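Local coordinates for putative lipoprotein (Campylobacter jejuni subsp. jejuni, PDB 2G5G), which binds a cofacial pair of hemes as a dimer and probably serves in bacterial heme transport, at residues 106-111 and 130-135; 125-130 and 135-140; 251-256 and 261-266. All coordinates share one frame; numbering follows the deposited sequence.

Contact 1: residues 106-111 and 130-135; sequences NELTNA and VFYSKS
Leu108 is the one residue of 106-111 that packs closely on 130-135, and it meets Phe131 and Tyr132 there. Val130 starts the second segment near the end of helix 124-131. Its carbonyl O takes two bonds, from Ser133 N and from Ser133 OG.

Phe131 follows and carries the contact. Leu108 CD1 lies over one face of its ring, 3.5 Å from the Phe131 ring centroid and 15° off the normal. This is a CH-pi contact. CD1 sits slightly toward the CG and CD2 side, 3.4 Å from Phe131 CD2. Leu108 CG is anti to the backbone N (chi1 -175°), which carries both methyls across to the aromatic pair. Ile103 and Leu112 also pack on Phe131.

Tyr132 is more exposed. Leu108 CD2 comes to it obliquely, 4.2 Å from Tyr132 CE1. Phe131 CD2 lies over the centre of the Tyr132 ring, 3.6 Å above its plane. The Tyr132 hydroxyl is bonded to Ile103 O.

Ser133 OG bonds to Val130 O at 2.6 Å and accepts from Ser135 N at 3.2 Å, an ST turn. Ser135 OG bonds to Phe78 O.

Between the segments the chemistry is wholly apolar. The two leucine methyls divide the aromatic pair, CD1 over the Phe131 face and CD2 obliquely at Tyr132, so the contact rests on CH-pi and dispersion.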
# COMPACT_ATOMS: atom_id res chain seq x y z
N ASN A 106 25.10 12.19 -16.08
CA ASN A 106 23.90 11.50 -16.58
C ASN A 106 23.89 9.99 -16.32
O ASN A 106 22.87 9.32 -16.57
CB ASN A 106 23.73 11.79 -18.08
CG ASN A 106 24.91 11.31 -18.90
OD1 ASN A 106 24.84 10.26 -19.54
ND2 ASN A 106 26.00 12.07 -18.88
N GLU A 107 25.01 9.47 -15.83
CA GLU A 107 25.12 8.06 -15.44
C GLU A 107 24.87 7.89 -13.94
O GLU A 107 24.80 6.76 -13.44
CB GLU A 107 26.51 7.51 -15.76
CG GLU A 107 26.95 7.58 -17.22
CD GLU A 107 28.46 7.42 -17.35
OE1 GLU A 107 29.01 6.45 -16.78
OE2 GLU A 107 29.09 8.27 -18.01
N LEU A 108 24.77 9.02 -13.23
CA LEU A 108 24.74 9.03 -11.76
C LEU A 108 23.57 8.25 -11.19
O LEU A 108 23.77 7.41 -10.31
CB LEU A 108 24.76 10.47 -11.21
CG LEU A 108 24.86 10.63 -9.68
CD1 LEU A 108 26.04 9.84 -9.16
CD2 LEU A 108 24.97 12.09 -9.26
N THR A 109 22.37 8.51 -11.69
CA THR A 109 21.16 7.81 -11.22
C THR A 109 21.21 6.30 -11.40
O THR A 109 20.64 5.54 -10.62
CB THR A 109 19.87 8.41 -11.85
OG1 THR A 109 18.72 7.77 -11.30
CG2 THR A 109 19.84 8.23 -13.36
N ASN A 110 21.93 5.86 -12.44
CA ASN A 110 22.06 4.44 -12.70
C ASN A 110 23.11 3.78 -11.79
O ASN A 110 22.94 2.65 -11.32
CB ASN A 110 22.37 4.22 -14.19
CG ASN A 110 21.31 4.84 -15.13
OD1 ASN A 110 20.49 4.12 -15.72
ND2 ASN A 110 21.33 6.18 -15.26
N ALA A 111 24.19 4.52 -11.54
CA ALA A 111 25.26 4.07 -10.65
C ALA A 111 24.74 3.85 -9.22
O ALA A 111 25.13 2.88 -8.56
CB ALA A 111 26.41 5.08 -10.64
N VAL A 130 27.12 16.24 -3.62
CA VAL A 130 27.58 15.27 -2.62
C VAL A 130 28.48 14.21 -3.28
O VAL A 130 29.64 14.02 -2.86
CB VAL A 130 26.41 14.61 -1.86
CG1 VAL A 130 26.91 13.43 -1.00
CG2 VAL A 130 25.74 15.66 -0.96
N PHE A 131 27.92 13.56 -4.30
CA PHE A 131 28.57 12.46 -4.97
C PHE A 131 29.99 12.76 -5.43
O PHE A 131 30.86 11.91 -5.23
CB PHE A 131 27.73 11.89 -6.11
CG PHE A 131 28.31 10.64 -6.69
CD1 PHE A 131 28.14 9.41 -6.04
CD2 PHE A 131 29.07 10.69 -7.86
CE1 PHE A 131 28.68 8.24 -6.55
CE2 PHE A 131 29.63 9.53 -8.38
CZ PHE A 131 29.43 8.30 -7.74
N TYR A 132 30.22 13.97 -5.97
CA TYR A 132 31.53 14.36 -6.54
C TYR A 132 32.52 15.02 -5.60
O TYR A 132 33.64 15.37 -6.01
CB TYR A 132 31.35 15.20 -7.82
CG TYR A 132 30.67 14.40 -8.90
CD1 TYR A 132 29.34 14.65 -9.24
CD2 TYR A 132 31.33 13.34 -9.53
CE1 TYR A 132 28.69 13.89 -10.21
CE2 TYR A 132 30.69 12.57 -10.51
CZ TYR A 132 29.37 12.86 -10.86
OH TYR A 132 28.72 12.11 -11.82
N SER A 133 32.12 15.20 -4.34
CA SER A 133 33.03 15.71 -3.33
C SER A 133 33.80 14.51 -2.80
O SER A 133 33.76 13.44 -3.37
CB SER A 133 32.26 16.40 -2.19
OG SER A 133 31.35 15.46 -1.59
N LYS A 134 34.45 14.68 -1.66
CA LYS A 134 35.13 13.58 -0.98
C LYS A 134 34.20 12.72 -0.12
O LYS A 134 34.65 11.74 0.50
CB LYS A 134 36.25 14.17 -0.15
CG LYS A 134 37.39 14.72 -1.02
CD LYS A 134 38.42 15.38 -0.18
CE LYS A 134 39.71 15.45 -0.95
NZ LYS A 134 40.90 15.55 -0.07
N SER A 135 32.91 13.06 -0.07
CA SER A 135 31.95 12.30 0.72
C SER A 135 31.58 10.97 0.09
O SER A 135 31.50 10.86 -1.12
CB SER A 135 30.64 13.09 0.91
OG SER A 135 30.89 14.23 1.69

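Contact 2: residues 125-130 and 135-140; sequences QFVNVV and SKILGA
Ile137 projects from the start of its strand toward helix 124-131 and meets Val127 and Val130, one helical turn apart. Its CG1 stands beside the backbone N (chi1 -66°), and the chain is then extended (chi2 173°). This brings CD1 against both valines. CD1 ends 3.9 Å from Val127 CG1 and 3.9 Å from Val130 CG1, so it touches one methyl of each. Lower on the same side chain, Ile137 CG1 lies 3.6 Å from Val130 CG1.

Both valines have the same rotamer, with CG1 anti to the backbone N (171° for Val130), and both use CG1 here. The Val127 and Ile137 side chains cross at about a right angle. Val130 and Ile137 meet at a slant. The other methyl of Val130, CG2, is used within the helix: it lies 3.6 Å above one face of the Phe126 ring, toward the rim.

Ser135 adds a looser touch at the turn, with its CB 4.0 Å from Val130 O. All four touching residues are buried.

Around them, Val130 also packs on Val80, and Ile137 on Leu82, both in the adjacent strand 78-82. Lys136 and Leu138 make backbone bonds to that strand. Leu112 and Trp120 press on Val127 from loops. Helix 124-131 directly precedes strand 137-141, on the connection from its parallel neighbour 78-82, and packs on both strands, as in alpha/beta sheets.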
# COMPACT_ATOMS: atom_id res chain seq x y z
N GLN A 125 20.44 18.20 -7.64
CA GLN A 125 21.38 19.25 -7.31
C GLN A 125 22.20 18.83 -6.09
O GLN A 125 23.43 18.91 -6.11
CB GLN A 125 20.66 20.58 -7.04
CG GLN A 125 21.58 21.81 -6.88
CD GLN A 125 20.83 23.06 -6.41
OE1 GLN A 125 19.61 23.03 -6.19
NE2 GLN A 125 21.56 24.17 -6.25
N PHE A 126 21.51 18.38 -5.04
CA PHE A 126 22.19 18.02 -3.79
C PHE A 126 23.06 16.77 -3.98
O PHE A 126 24.24 16.76 -3.58
CB PHE A 126 21.17 17.78 -2.68
CG PHE A 126 21.80 17.36 -1.36
CD1 PHE A 126 22.58 18.25 -0.65
CD2 PHE A 126 21.57 16.09 -0.84
CE1 PHE A 126 23.15 17.87 0.57
CE2 PHE A 126 22.12 15.71 0.40
CZ PHE A 126 22.91 16.60 1.09
N VAL A 127 22.47 15.74 -4.57
CA VAL A 127 23.15 14.46 -4.72
C VAL A 127 24.38 14.58 -5.64
O VAL A 127 25.37 13.88 -5.43
CB VAL A 127 22.21 13.34 -5.19
CG1 VAL A 127 23.00 12.06 -5.42
CG2 VAL A 127 21.12 13.08 -4.17
N ASN A 128 24.33 15.47 -6.63
CA ASN A 128 25.47 15.68 -7.52
C ASN A 128 26.63 16.29 -6.81
O ASN A 128 27.74 15.77 -6.92
CB ASN A 128 25.13 16.52 -8.77
CG ASN A 128 24.75 15.66 -9.96
OD1 ASN A 128 23.68 15.04 -9.98
ND2 ASN A 128 25.63 15.62 -10.96
N VAL A 129 26.37 17.36 -6.05
CA VAL A 129 27.38 18.03 -5.25
C VAL A 129 27.97 17.07 -4.22
O VAL A 129 29.19 17.08 -3.98
CB VAL A 129 26.83 19.30 -4.55
CG1 VAL A 129 27.90 19.95 -3.72
CG2 VAL A 129 26.34 20.31 -5.58
N VAL A 130 27.12 16.24 -3.62
CA VAL A 130 27.58 15.27 -2.62
C VAL A 130 28.48 14.21 -3.28
O VAL A 130 29.64 14.02 -2.86
CB VAL A 130 26.41 14.61 -1.86
CG1 VAL A 130 26.91 13.43 -1.00
CG2 VAL A 130 25.74 15.66 -0.96
N SER A 135 32.91 13.06 -0.07
CA SER A 135 31.95 12.30 0.72
C SER A 135 31.58 10.97 0.09
O SER A 135 31.50 10.86 -1.12
CB SER A 135 30.64 13.09 0.91
OG SER A 135 30.89 14.23 1.69
N LYS A 136 31.34 9.97 0.93
CA LYS A 136 30.66 8.78 0.46
C LYS A 136 29.15 8.86 0.74
O LYS A 136 28.71 9.31 1.82
CB LYS A 136 31.25 7.51 1.08
CG LYS A 136 30.67 6.23 0.49
CD LYS A 136 31.56 5.03 0.70
CE LYS A 136 31.25 4.39 2.02
NZ LYS A 136 31.97 3.08 2.15
N ILE A 137 28.36 8.42 -0.23
CA ILE A 137 26.90 8.30 -0.00
C ILE A 137 26.55 6.98 0.66
O ILE A 137 26.91 5.89 0.18
CB ILE A 137 26.07 8.53 -1.31
CG1 ILE A 137 26.23 9.99 -1.75
CG2 ILE A 137 24.59 8.18 -1.09
CD1 ILE A 137 25.63 10.37 -3.09
N LEU A 138 25.82 7.08 1.78
CA LEU A 138 25.35 5.91 2.49
C LEU A 138 23.84 5.72 2.30
O LEU A 138 23.09 6.70 2.32
CB LEU A 138 25.67 6.03 4.00
CG LEU A 138 27.06 6.52 4.43
CD1 LEU A 138 27.11 6.74 5.98
CD2 LEU A 138 28.18 5.55 3.96
N GLY A 139 23.40 4.47 2.12
CA GLY A 139 21.97 4.12 2.20
C GLY A 139 21.54 4.02 3.65
O GLY A 139 22.18 3.30 4.42
N ALA A 140 20.52 4.78 4.05
CA ALA A 140 20.15 4.87 5.46
C ALA A 140 18.96 4.01 5.78
O ALA A 140 18.77 3.61 6.92
CB ALA A 140 19.86 6.37 5.85

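Contact 3: residues 251-256 and 261-266; sequences GEIDLK and VLIYKG
This is a small, partly buried apolar contact between a connecting loop and the strand that the loop leads into. Segment 251-256 follows strand 243-248. Segment 261-266 lies on strand 260-264, which runs parallel to 243-248 and antiparallel to 19-23.

Ile253 supplies the loop side. Its CD1 rests 3.6 Å from Ile263 CG1 and 3.9 Å from Ile263 CD1. Its CG2 is 4.3 Å from Val261 CG1, a looser touch. The two branches thus part: the longer one goes to Ile263 and the short one to Val261. The CG1-CD1 arm of Ile253 is extended (chi2 177°), and in this way CD1 reaches Ile263. The Ile253 and Ile263 side chains meet at an angle. Ile263 also packs on Tyr20 and Leu22 of strand 19-23.

Asp254 shapes the next turn of the loop. Its OD2 accepts from Lys256 N at 3.0 Å, on the anti side and 34° out of the carboxylate plane. Lys256 NZ forms a salt bridge to the same Asp254 OD2 at 2.7 Å, from the syn side. The two donors come from opposite faces of the carboxylate. Asp254 OD1 pairs with Lys227, so the aspartate probably stays charged.

The bond from Lys256 N makes this an Asx turn, at the start of the short 3-10 segment. The whole is an Asx turn and an apolar touch within the loop joining parallel neighbours 243-248 and 260-264 of the mixed sheet.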
# COMPACT_ATOMS: atom_id res chain seq x y z
N GLY A 251 5.54 25.67 7.08
CA GLY A 251 4.37 25.79 7.96
C GLY A 251 4.77 26.05 9.40
O GLY A 251 5.70 26.81 9.66
N GLU A 252 4.08 25.40 10.34
CA GLU A 252 4.30 25.60 11.77
C GLU A 252 5.68 25.11 12.20
O GLU A 252 6.21 24.17 11.61
CB GLU A 252 3.24 24.86 12.60
CG GLU A 252 1.77 25.30 12.37
CD GLU A 252 1.43 26.65 13.02
OE1 GLU A 252 1.67 26.81 14.25
OE2 GLU A 252 0.91 27.54 12.31
N ILE A 253 6.22 25.75 13.24
CA ILE A 253 7.53 25.43 13.78
C ILE A 253 7.38 25.01 15.22
O ILE A 253 6.90 25.80 16.07
CB ILE A 253 8.49 26.64 13.66
CG1 ILE A 253 8.76 26.92 12.16
CG2 ILE A 253 9.80 26.43 14.47
CD1 ILE A 253 9.61 28.10 11.90
N ASP A 254 7.76 23.77 15.50
CA ASP A 254 7.88 23.30 16.86
C ASP A 254 9.37 23.28 17.18
O ASP A 254 10.16 22.54 16.55
CB ASP A 254 7.26 21.90 16.99
CG ASP A 254 7.19 21.42 18.42
OD1 ASP A 254 6.31 20.59 18.68
OD2 ASP A 254 7.95 21.85 19.31
N LEU A 255 9.74 24.10 18.15
CA LEU A 255 11.13 24.24 18.59
C LEU A 255 11.73 22.93 19.09
O LEU A 255 12.92 22.69 18.96
CB LEU A 255 11.23 25.32 19.65
CG LEU A 255 10.88 26.76 19.26
CD1 LEU A 255 10.73 27.60 20.54
CD2 LEU A 255 11.92 27.33 18.27
N LYS A 256 10.90 22.08 19.68
CA LYS A 256 11.33 20.80 20.20
C LYS A 256 11.76 19.79 19.14
O LYS A 256 12.34 18.76 19.49
CB LYS A 256 10.21 20.18 21.05
CG LYS A 256 9.76 21.04 22.24
CD LYS A 256 8.62 20.34 23.08
CE LYS A 256 7.24 20.28 22.34
NZ LYS A 256 6.74 21.62 21.76
N VAL A 261 16.71 25.87 13.30
CA VAL A 261 15.67 25.84 12.30
C VAL A 261 15.93 26.97 11.32
O VAL A 261 16.32 28.07 11.70
CB VAL A 261 14.21 25.81 12.95
CG1 VAL A 261 13.99 27.02 13.83
CG2 VAL A 261 13.13 25.65 11.88
N LEU A 262 15.80 26.64 10.04
CA LEU A 262 15.91 27.65 9.00
C LEU A 262 14.52 28.13 8.70
O LEU A 262 13.63 27.32 8.48
CB LEU A 262 16.58 27.10 7.74
CG LEU A 262 18.09 27.28 7.77
CD1 LEU A 262 18.66 26.20 8.71
CD2 LEU A 262 18.69 27.13 6.34
N ILE A 263 14.35 29.44 8.70
CA ILE A 263 13.02 30.05 8.57
C ILE A 263 13.08 30.92 7.32
O ILE A 263 13.99 31.74 7.19
CB ILE A 263 12.64 30.89 9.80
CG1 ILE A 263 12.50 29.99 11.04
CG2 ILE A 263 11.31 31.65 9.55
CD1 ILE A 263 12.45 30.75 12.35
N TYR A 264 12.14 30.69 6.42
CA TYR A 264 12.16 31.32 5.08
C TYR A 264 11.16 32.48 4.97
O TYR A 264 10.08 32.43 5.56
CB TYR A 264 11.86 30.27 4.00
CG TYR A 264 12.84 29.13 3.99
CD1 TYR A 264 12.55 27.92 4.62
CD2 TYR A 264 14.08 29.26 3.36
CE1 TYR A 264 13.46 26.87 4.63
CE2 TYR A 264 15.01 28.20 3.35
CZ TYR A 264 14.68 27.01 3.98
OH TYR A 264 15.60 25.97 3.99
N LYS A 265 11.54 33.51 4.23
CA LYS A 265 10.69 34.70 4.02
C LYS A 265 9.64 34.48 2.92
O LYS A 265 9.98 34.14 1.78
CB LYS A 265 11.55 35.93 3.70
CG LYS A 265 12.07 36.70 4.93
CD LYS A 265 12.76 35.84 6.00
CE LYS A 265 14.07 36.47 6.48
NZ LYS A 265 13.98 37.91 6.90
N GLY A 266 8.36 34.66 3.27
CA GLY A 266 7.96 35.02 4.64
C GLY A 266 7.56 36.47 4.83
O GLY A 266 6.40 36.76 5.14

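Contacts 1 and 2 are neighbours, with centres 7 Å apart. Both use helix 124-131 and share Val130 and Ser135, and their segments alternate along the chain. They also touch directly: Phe131 CB is 4.0 Å from Ile137 CD1. Phe131 thus packs on both Leu108 of contact 1 and Ile137 of contact 2. Contact 3 comes later in the chain and stands apart. Its centre is about 31 Å from that of contact 1 and about 25 Å from that of contact 2. Contacts 2 and 3 both reach the same sheet, with nearest atoms about 11 Å apart. The heme pocket residues, such as Tyr151 and Leu193, belong to none of the three contacts.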